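PDB 3HAZ: proline dehydrogenase from Bradyrhizobium japonicum USDA 110, which probably oxidises proline to glutamate in two steps, using FAD in its proline dehydrogenase part and NAD in its aldehyde dehydrogenase part. Local coordinates for residues A[96-101]-A[157-162]; A[532-537]-A[592-597]; A[788-793]-A[831-836]. All blocks are in the same frame, centred on the assembly; numbering follows the deposited sequence.

Contact 1 of 3, residues A[96-101]-A[157-162]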
loop_
_atom_site.group_PDB
_atom_site.type_symbol
_atom_site.label_atom_id
_atom_site.label_comp_id
_atom_site.label_asym_id
_atom_site.label_seq_id
_atom_site.Cartn_x
_atom_site.Cartn_y
_atom_site.Cartn_z
ATOM N N PHE A 96 13.285 47.954 32.678
ATOM C CA PHE A 96 12.089 47.352 32.116
ATOM C C PHE A 96 12.403 45.925 31.670
ATOM O O PHE A 96 11.701 44.978 32.025
ATOM C CB PHE A 96 11.578 48.160 30.931
ATOM C CG PHE A 96 10.397 47.537 30.255
ATOM C CD1 PHE A 96 9.113 47.771 30.722
ATOM C CD2 PHE A 96 10.570 46.693 29.170
ATOM C CE1 PHE A 96 8.017 47.190 30.104
ATOM C CE2 PHE A 96 9.478 46.108 28.546
ATOM C CZ PHE A 96 8.201 46.355 29.015
ATOM N N ILE A 97 13.479 45.787 30.901
ATOM C CA ILE A 97 13.884 44.498 30.357
ATOM C C ILE A 97 14.096 43.430 31.432
ATOM O O ILE A 97 13.602 42.312 31.302
ATOM C CB ILE A 97 15.132 44.644 29.477
ATOM C CG1 ILE A 97 14.775 45.418 28.201
ATOM C CG2 ILE A 97 15.697 43.280 29.130
ATOM C CD1 ILE A 97 15.984 45.800 27.358
ATOM N N GLU A 98 14.812 43.782 32.496
ATOM C CA GLU A 98 15.092 42.841 33.576
ATOM C C GLU A 98 13.907 42.617 34.517
ATOM O O GLU A 98 13.660 41.494 34.948
ATOM C CB GLU A 98 16.308 43.300 34.397
ATOM C CG GLU A 98 17.639 43.248 33.653
ATOM C CD GLU A 98 17.878 41.905 32.976
ATOM O OE1 GLU A 98 18.363 41.893 31.822
ATOM O OE2 GLU A 98 17.568 40.862 33.591
ATOM N N ASP A 99 13.182 43.684 34.840
ATOM C CA ASP A 99 12.179 43.623 35.904
ATOM C C ASP A 99 10.772 43.294 35.429
ATOM O O ASP A 99 10.035 42.604 36.124
ATOM C CB ASP A 99 12.148 44.933 36.695
ATOM C CG ASP A 99 13.433 45.180 37.474
ATOM O OD1 ASP A 99 14.249 44.239 37.608
ATOM O OD2 ASP A 99 13.622 46.317 37.955
ATOM N N LYS A 100 10.399 43.794 34.255
ATOM C CA LYS A 100 9.010 43.723 33.797
ATOM C C LYS A 100 8.814 42.745 32.644
ATOM O O LYS A 100 7.934 41.884 32.684
ATOM C CB LYS A 100 8.526 45.113 33.368
ATOM C CG LYS A 100 8.593 46.170 34.461
ATOM C CD LYS A 100 7.597 45.867 35.569
ATOM C CE LYS A 100 7.666 46.906 36.682
ATOM N NZ LYS A 100 6.760 46.561 37.819
ATOM N N LEU A 101 9.628 42.907 31.608
ATOM C CA LEU A 101 9.552 42.058 30.429
ATOM C C LEU A 101 9.701 40.586 30.812
ATOM O O LEU A 101 10.604 40.222 31.560
ATOM C CB LEU A 101 10.628 42.453 29.418
ATOM C CG LEU A 101 10.654 41.624 28.129
ATOM C CD1 LEU A 101 9.294 41.664 27.441
ATOM C CD2 LEU A 101 11.752 42.116 27.195
ATOM N N ALA A 157 17.086 37.740 23.567
ATOM C CA ALA A 157 16.626 37.924 22.192
ATOM C C ALA A 157 16.187 39.373 21.926
ATOM O O ALA A 157 16.431 39.919 20.847
ATOM C CB ALA A 157 15.493 36.951 21.872
ATOM N N THR A 158 15.529 39.988 22.905
ATOM C CA THR A 158 15.087 41.376 22.771
ATOM C C THR A 158 16.269 42.339 22.683
ATOM O O THR A 158 16.236 43.295 21.902
ATOM C CB THR A 158 14.171 41.805 23.939
ATOM O OG1 THR A 158 12.987 40.993 23.952
ATOM C CG2 THR A 158 13.780 43.263 23.792
ATOM N N ARG A 159 17.307 42.087 23.482
ATOM C CA ARG A 159 18.520 42.904 23.441
ATOM C C ARG A 159 19.206 42.813 22.083
ATOM O O ARG A 159 19.719 43.805 21.567
ATOM C CB ARG A 159 19.498 42.505 24.550
ATOM C CG ARG A 159 19.005 42.854 25.943
ATOM C CD ARG A 159 20.117 42.753 26.981
ATOM N NE ARG A 159 19.595 42.876 28.337
ATOM C CZ ARG A 159 19.367 44.036 28.942
ATOM N NH1 ARG A 159 19.622 45.174 28.304
ATOM N NH2 ARG A 159 18.878 44.055 30.178
ATOM N N GLN A 160 19.214 41.614 21.505
ATOM C CA GLN A 160 19.758 41.425 20.164
ATOM C C GLN A 160 18.932 42.177 19.125
ATOM O O GLN A 160 19.480 42.796 18.217
ATOM C CB GLN A 160 19.809 39.937 19.819
ATOM C CG GLN A 160 20.582 39.619 18.565
ATOM C CD GLN A 160 20.724 38.119 18.351
ATOM O OE1 GLN A 160 20.783 37.342 19.308
ATOM N NE2 GLN A 160 20.775 37.706 17.092
ATOM N N ALA A 161 17.608 42.121 19.260
ATOM C CA ALA A 161 16.731 42.862 18.359
ATOM C C ALA A 161 17.060 44.351 18.455
ATOM O O ALA A 161 17.012 45.086 17.462
ATOM C CB ALA A 161 15.242 42.601 18.698
ATOM N N MET A 162 17.405 44.792 19.660
ATOM C CA MET A 162 17.735 46.196 19.874
ATOM C C MET A 162 18.996 46.613 19.115
ATOM O O MET A 162 19.038 47.706 18.544
ATOM C CB MET A 162 17.858 46.517 21.369
ATOM C CG MET A 162 16.501 46.564 22.077
ATOM S SD MET A 162 16.604 46.683 23.876
ATOM C CE MET A 162 17.229 48.353 24.080
HETATM O O HOH W 1 19.107 40.405 29.570
#

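Contact 2 of 3, residues A[532-537]-A[592-597]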
loop_
_atom_site.group_PDB
_atom_site.type_symbol
_atom_site.label_atom_id
_atom_site.label_comp_id
_atom_site.label_asym_id
_atom_site.label_seq_id
_atom_site.Cartn_x
_atom_site.Cartn_y
_atom_site.Cartn_z
ATOM N N THR A 532 -14.312 45.826 -23.586
ATOM C CA THR A 532 -14.866 45.788 -24.932
ATOM C C THR A 532 -15.979 44.750 -25.045
ATOM O O THR A 532 -17.060 45.038 -25.556
ATOM C CB THR A 532 -13.771 45.466 -25.967
ATOM O OG1 THR A 532 -12.813 46.532 -25.998
ATOM C CG2 THR A 532 -14.376 45.289 -27.355
ATOM N N ASP A 533 -15.711 43.542 -24.556
ATOM C CA ASP A 533 -16.680 42.456 -24.626
ATOM C C ASP A 533 -17.978 42.834 -23.924
ATOM O O ASP A 533 -19.064 42.652 -24.474
ATOM C CB ASP A 533 -16.100 41.170 -24.025
ATOM C CG ASP A 533 -15.004 40.559 -24.893
ATOM O OD1 ASP A 533 -14.835 41.016 -26.042
ATOM O OD2 ASP A 533 -14.316 39.624 -24.427
ATOM N N VAL A 534 -17.861 43.373 -22.714
ATOM C CA VAL A 534 -19.034 43.783 -21.952
ATOM C C VAL A 534 -19.769 44.912 -22.668
ATOM O O VAL A 534 -20.998 44.923 -22.732
ATOM C CB VAL A 534 -18.662 44.216 -20.516
ATOM C CG1 VAL A 534 -19.840 44.895 -19.831
ATOM C CG2 VAL A 534 -18.186 43.006 -19.706
ATOM N N LYS A 535 -19.009 45.857 -23.214
ATOM C CA LYS A 535 -19.597 46.977 -23.934
ATOM C C LYS A 535 -20.370 46.489 -25.159
ATOM O O LYS A 535 -21.410 47.043 -25.513
ATOM C CB LYS A 535 -18.519 47.982 -24.345
ATOM C CG LYS A 535 -19.070 49.208 -25.060
ATOM C CD LYS A 535 -17.970 50.193 -25.413
ATOM C CE LYS A 535 -18.538 51.407 -26.131
ATOM N NZ LYS A 535 -19.665 52.022 -25.373
ATOM N N ALA A 536 -19.861 45.440 -25.795
ATOM C CA ALA A 536 -20.497 44.879 -26.981
ATOM C C ALA A 536 -21.864 44.270 -26.668
ATOM O O ALA A 536 -22.733 44.213 -27.534
ATOM C CB ALA A 536 -19.589 43.844 -27.630
ATOM N N GLU A 537 -22.048 43.811 -25.435
ATOM C CA GLU A 537 -23.314 43.204 -25.033
ATOM C C GLU A 537 -24.363 44.270 -24.751
ATOM O O GLU A 537 -24.174 45.136 -23.895
ATOM C CB GLU A 537 -23.124 42.298 -23.817
ATOM C CG GLU A 537 -22.304 41.055 -24.106
ATOM C CD GLU A 537 -22.991 40.115 -25.082
ATOM O OE1 GLU A 537 -24.238 40.039 -25.068
ATOM O OE2 GLU A 537 -22.279 39.447 -25.861
ATOM N N PHE A 592 -23.579 38.219 -19.181
ATOM C CA PHE A 592 -24.075 38.246 -17.808
ATOM C C PHE A 592 -23.446 39.358 -16.969
ATOM O O PHE A 592 -24.106 39.946 -16.114
ATOM C CB PHE A 592 -23.903 36.878 -17.140
ATOM C CG PHE A 592 -24.912 35.865 -17.596
ATOM C CD1 PHE A 592 -24.612 34.977 -18.615
ATOM C CD2 PHE A 592 -26.171 35.817 -17.018
ATOM C CE1 PHE A 592 -25.546 34.051 -19.048
ATOM C CE2 PHE A 592 -27.114 34.890 -17.445
ATOM C CZ PHE A 592 -26.797 34.005 -18.459
ATOM N N ILE A 593 -22.173 39.644 -17.210
ATOM C CA ILE A 593 -21.527 40.764 -16.537
ATOM C C ILE A 593 -22.230 42.057 -16.950
ATOM O O ILE A 593 -22.470 42.936 -16.119
ATOM C CB ILE A 593 -20.022 40.830 -16.852
ATOM C CG1 ILE A 593 -19.284 39.701 -16.126
ATOM C CG2 ILE A 593 -19.440 42.196 -16.453
ATOM C CD1 ILE A 593 -17.829 39.562 -16.525
ATOM N N ALA A 594 -22.584 42.156 -18.228
ATOM C CA ALA A 594 -23.296 43.334 -18.731
ATOM C C ALA A 594 -24.625 43.514 -18.009
ATOM O O ALA A 594 -24.989 44.626 -17.629
ATOM C CB ALA A 594 -23.525 43.231 -20.242
ATOM N N LEU A 595 -25.346 42.411 -17.830
ATOM C CA LEU A 595 -26.619 42.434 -17.117
ATOM C C LEU A 595 -26.443 42.856 -15.662
ATOM O O LEU A 595 -27.215 43.662 -15.144
ATOM C CB LEU A 595 -27.306 41.068 -17.190
ATOM C CG LEU A 595 -28.425 40.897 -18.222
ATOM C CD1 LEU A 595 -28.053 41.511 -19.563
ATOM C CD2 LEU A 595 -28.790 39.426 -18.382
ATOM N N LEU A 596 -25.423 42.308 -15.010
ATOM C CA LEU A 596 -25.139 42.622 -13.616
ATOM C C LEU A 596 -24.846 44.108 -13.429
ATOM O O LEU A 596 -25.190 44.705 -12.407
ATOM C CB LEU A 596 -23.957 41.790 -13.115
ATOM C CG LEU A 596 -24.243 40.308 -12.874
ATOM C CD1 LEU A 596 -22.948 39.533 -12.677
ATOM C CD2 LEU A 596 -25.180 40.126 -11.679
ATOM N N GLN A 597 -24.199 44.706 -14.418
ATOM C CA GLN A 597 -23.889 46.120 -14.343
ATOM C C GLN A 597 -25.130 46.977 -14.618
ATOM O O GLN A 597 -25.392 47.945 -13.904
ATOM C CB GLN A 597 -22.748 46.469 -15.298
ATOM C CG GLN A 597 -21.405 45.884 -14.879
ATOM C CD GLN A 597 -20.246 46.622 -15.507
ATOM O OE1 GLN A 597 -20.047 46.558 -16.722
ATOM N NE2 GLN A 597 -19.471 47.339 -14.682
#

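Contact 3 of 3, residues A[788-793]-A[831-836]. With SO4 (sulfate ion), chain E.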
loop_
_atom_site.group_PDB
_atom_site.type_symbol
_atom_site.label_atom_id
_atom_site.label_comp_id
_atom_site.label_asym_id
_atom_site.label_seq_id
_atom_site.Cartn_x
_atom_site.Cartn_y
_atom_site.Cartn_z
ATOM N N ARG A 788 -17.480 48.626 -0.345
ATOM C CA ARG A 788 -17.541 47.853 -1.587
ATOM C C ARG A 788 -18.986 47.497 -1.913
ATOM O O ARG A 788 -19.755 47.130 -1.025
ATOM C CB ARG A 788 -16.706 46.576 -1.465
ATOM C CG ARG A 788 -16.909 45.562 -2.580
ATOM C CD ARG A 788 -16.020 45.851 -3.773
ATOM N NE ARG A 788 -14.617 45.964 -3.383
ATOM C CZ ARG A 788 -13.715 45.000 -3.533
ATOM N NH1 ARG A 788 -14.061 43.841 -4.078
ATOM N NH2 ARG A 788 -12.459 45.200 -3.145
ATOM N N SER A 789 -19.347 47.607 -3.187
ATOM C CA SER A 789 -20.716 47.357 -3.628
ATOM C C SER A 789 -21.699 48.277 -2.908
ATOM O O SER A 789 -22.838 47.892 -2.652
ATOM C CB SER A 789 -21.108 45.894 -3.389
ATOM O OG SER A 789 -20.156 45.014 -3.950
ATOM N N ALA A 790 -21.249 49.486 -2.580
ATOM C CA ALA A 790 -22.075 50.449 -1.850
ATOM C C ALA A 790 -22.640 49.850 -0.564
ATOM O O ALA A 790 -23.737 50.201 -0.137
ATOM C CB ALA A 790 -23.204 50.986 -2.739
ATOM N N GLY A 791 -21.882 48.947 0.048
ATOM C CA GLY A 791 -22.300 48.312 1.282
ATOM C C GLY A 791 -23.528 47.430 1.121
ATOM O O GLY A 791 -24.212 47.132 2.098
ATOM N N GLN A 792 -23.808 47.005 -0.108
ATOM C CA GLN A 792 -24.997 46.193 -0.380
ATOM C C GLN A 792 -24.669 44.703 -0.393
ATOM O O GLN A 792 -25.138 43.947 -1.252
ATOM C CB GLN A 792 -25.676 46.626 -1.689
ATOM C CG GLN A 792 -26.145 48.081 -1.683
ATOM C CD GLN A 792 -26.870 48.476 -2.962
ATOM O OE1 GLN A 792 -27.951 49.067 -2.920
ATOM N NE2 GLN A 792 -26.283 48.138 -4.104
ATOM N N ARG A 793 -23.842 44.290 0.558
ATOM C CA ARG A 793 -23.577 42.878 0.787
ATOM C C ARG A 793 -24.037 42.548 2.191
ATOM O O ARG A 793 -23.920 43.359 3.099
ATOM C CB ARG A 793 -22.088 42.575 0.672
ATOM C CG ARG A 793 -21.482 42.874 -0.675
ATOM C CD ARG A 793 -19.978 42.627 -0.636
ATOM N NE ARG A 793 -19.351 42.836 -1.936
ATOM C CZ ARG A 793 -18.925 41.856 -2.725
ATOM N NH1 ARG A 793 -19.052 40.595 -2.342
ATOM N NH2 ARG A 793 -18.361 42.138 -3.894
ATOM N N THR A 831 -14.816 53.518 -11.590
ATOM C CA THR A 831 -15.772 53.610 -10.488
ATOM C C THR A 831 -15.509 52.569 -9.412
ATOM O O THR A 831 -15.253 51.403 -9.713
ATOM C CB THR A 831 -17.221 53.455 -10.991
ATOM O OG1 THR A 831 -17.522 54.531 -11.888
ATOM C CG2 THR A 831 -18.202 53.490 -9.826
ATOM N N HIS A 832 -15.563 53.004 -8.161
ATOM C CA HIS A 832 -15.358 52.123 -7.021
ATOM C C HIS A 832 -16.694 51.813 -6.370
ATOM O O HIS A 832 -16.915 50.709 -5.870
ATOM C CB HIS A 832 -14.437 52.784 -5.985
ATOM C CG HIS A 832 -13.015 52.924 -6.435
ATOM N ND1 HIS A 832 -12.389 54.147 -6.559
ATOM C CD2 HIS A 832 -12.096 51.993 -6.785
ATOM C CE1 HIS A 832 -11.148 53.963 -6.972
ATOM N NE2 HIS A 832 -10.943 52.665 -7.117
ATOM N N VAL A 833 -17.577 52.804 -6.368
ATOM C CA VAL A 833 -18.866 52.672 -5.713
ATOM C C VAL A 833 -19.985 53.070 -6.658
ATOM O O VAL A 833 -20.092 54.231 -7.050
ATOM C CB VAL A 833 -18.950 53.554 -4.461
ATOM C CG1 VAL A 833 -20.322 53.408 -3.811
ATOM C CG2 VAL A 833 -17.835 53.200 -3.480
ATOM N N GLY A 834 -20.811 52.099 -7.028
ATOM C CA GLY A 834 -21.932 52.353 -7.911
ATOM C C GLY A 834 -23.157 52.796 -7.133
ATOM O O GLY A 834 -23.079 53.032 -5.924
ATOM N N PRO A 835 -24.304 52.909 -7.822
ATOM C CA PRO A 835 -25.517 53.401 -7.164
ATOM C C PRO A 835 -26.135 52.333 -6.284
ATOM O O PRO A 835 -25.870 51.151 -6.482
ATOM C CB PRO A 835 -26.451 53.712 -8.336
ATOM C CG PRO A 835 -25.990 52.831 -9.444
ATOM C CD PRO A 835 -24.525 52.554 -9.234
ATOM N N VAL A 836 -26.946 52.742 -5.318
ATOM C CA VAL A 836 -27.753 51.779 -4.587
ATOM C C VAL A 836 -28.920 51.341 -5.482
ATOM O O VAL A 836 -29.200 51.973 -6.502
ATOM C CB VAL A 836 -28.232 52.333 -3.238
ATOM C CG1 VAL A 836 -27.031 52.624 -2.351
ATOM C CG2 VAL A 836 -29.060 53.589 -3.440
HETATM S S SO4 E . -20.332 38.105 0.206
HETATM O O1 SO4 E . -19.589 37.283 1.163
HETATM O O2 SO4 E . -21.733 38.170 0.622
HETATM O O3 SO4 E . -19.791 39.459 0.157
HETATM O O4 SO4 E . -20.215 37.511 -1.123
HETATM O O HOH W 2 -17.912 48.184 -5.489
HETATM O O HOH W 3 -27.428 48.725 -6.866
#

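Contact 1 of 3, residues A[96-101]-A[157-162]
The helical pieces carrying Ile97 and Arg159 run nearly antiparallel, with their directions 161° apart and their axes 11.7 Å apart at closest approach. Long side chains bridge this wide spacing. Arg159 stretches across, extended from CG to NE. Arg159 NH2 donates to Glu98 OE1 at 2.8 Å, a nearly straight bond (167°) that is also a salt bridge. The carboxylate and guanidinium planes are almost coplanar, and OE1 accepts through its anti lone pair. A water at the guanidinium edge links Arg159 NE to the same OE1. Over one face of the guanidinium sits Ile97 CG2, 3.4 Å from Arg159 NH2. NH1 forms a second salt bridge, to Asp94. With a leucine in place of Arg159, Glu98 and Asp94 would probably be left without their shared positive mate. Deeper in, Ile97 CD1 meets Met162 SD tip to tip at 3.6 Å. Leu101 CD2 reaches Thr158 OG1 at 3.6 Å in the same way, while that hydroxyl bonds to Val154 O. Leu101 and Met162 also touch helix 71-85. This is antiparallel helix packing with a salt bridge on its more exposed side, in the helical part of the chain that belongs to the PutA DNA-binding family.

Contact 2 of 3, residues A[532-537]-A[592-597]
Val534 touches Ile593, Ala594 and Gln597 on the facing helix. Its CB points toward that helix and splits into two methyl branches there. Val534 CG1 is anti to the backbone N (chi1 169°) and lies over the helix backbone, 3.9 Å from Ala594 CA. The same methyl meets the amide oxygen, with Val534 CG1 3.5 Å from Gln597 OE1; the two side chains cross at about a right angle. This is a van der Waals contact, and the amide's NE2 is bonded to Lys602 O. CG2 takes the other direction and ends against Ile593, methyl to methyl, with Val534 CG2 to Ile593 CG2 at 3.6 Å. Val534 and Ile593 also cross at about a right angle. The helices are steeply crossed too, at -71°, with axes 8.7 Å apart at closest approach. The small Ala594 sits at the crossing and lets the backbones come close: Val534 CA and Ala594 CA are 5.4 Å apart. This is steep helix-helix packing, with an alanine at the crossing, between helices 524-536 and 589-598 of the aldehyde dehydrogenase part. Ala594 CB also touches the next turn, where Glu537 CB lies 3.7 Å from it. Glu537 N bonds to Val534 O near the end of the helix. Its chain bends at chi2, and Glu537 OE1 is hydrogen-bonded to His591 ND1, just before 592-597. Behind Ile593, helix 604-629 presents Leu604 and Ala607.

Contact 3 of 3, residues A[788-793]-A[831-836]
The flat amide of Gln792 crosses Val836 at about a right angle. Gln792 OE1 lies 3.2 Å from Val836 CA and close to its CB. The same oxygen is hydrogen-bonded to Ile837 N. On its other branch, Gln792 NE2 gives a bond to a water at 3.0 Å. That water in turn donates to Pro835 O. The bonds at both ends hold the amide's rotation. The guanidinium of Arg793 has a sulfate ion at its edge, in its plane. Arg793 NH1 donates to sulfate O3 at 2.8 Å, with an angle of 159°. NH2 forms a salt bridge with Asp606, and NE makes a weak bond to Ser789 OG, which also pairs with Asp606. Asp606 thus ties Arg793 and Ser789 to helix 604-629.

Ala790 supplies the apolar part of the contact. Ala790 CB touches Val833 CG1 at 3.9 Å and, more loosely, Val836 CG1 at 4.2 Å. Val833 CG1 is put there by chi1 of 179°, which sets it anti to the backbone N. A second water joins Ser789 N to His832 O. Ser789, Ala790 and Gly791 all have positive phi and form a short left-handed turn after helix 775-787.

The turn leads straight to Cys794, the predicted catalytic cysteine. Gln792 touches Trp659, an NAD-binding residue. The sulfate is also held by Ser795, Gly948 and Ala949, and probably marks the site for the substrate carboxylate. This is the loop leading into the presumed catalytic cysteine of an aldehyde dehydrogenase, backed by the loop 831-836.

Overall arrangement
From the N terminus, the three contacts follow one another in series, and none nests in or crosses another. Contact 1 closes first, over 55 residues, and joins helices 90-100 and 151-168 ahead of the proline dehydrogenase barrel. The chain then builds that barrel, which binds FAD. Contact 2 closes next, over 54 largely helical residues, bringing helix 524-536 onto helix 589-598. Contact 3 closes over 37 residues, spanning strand 797-803 and helix 804-819, and ties two loops together near the NAD site. Contacts 2 and 3 are neighbours in the aldehyde dehydrogenase part, about 7 Å apart at their nearest atoms. Contact 1 is remote, across the chain's centre from both.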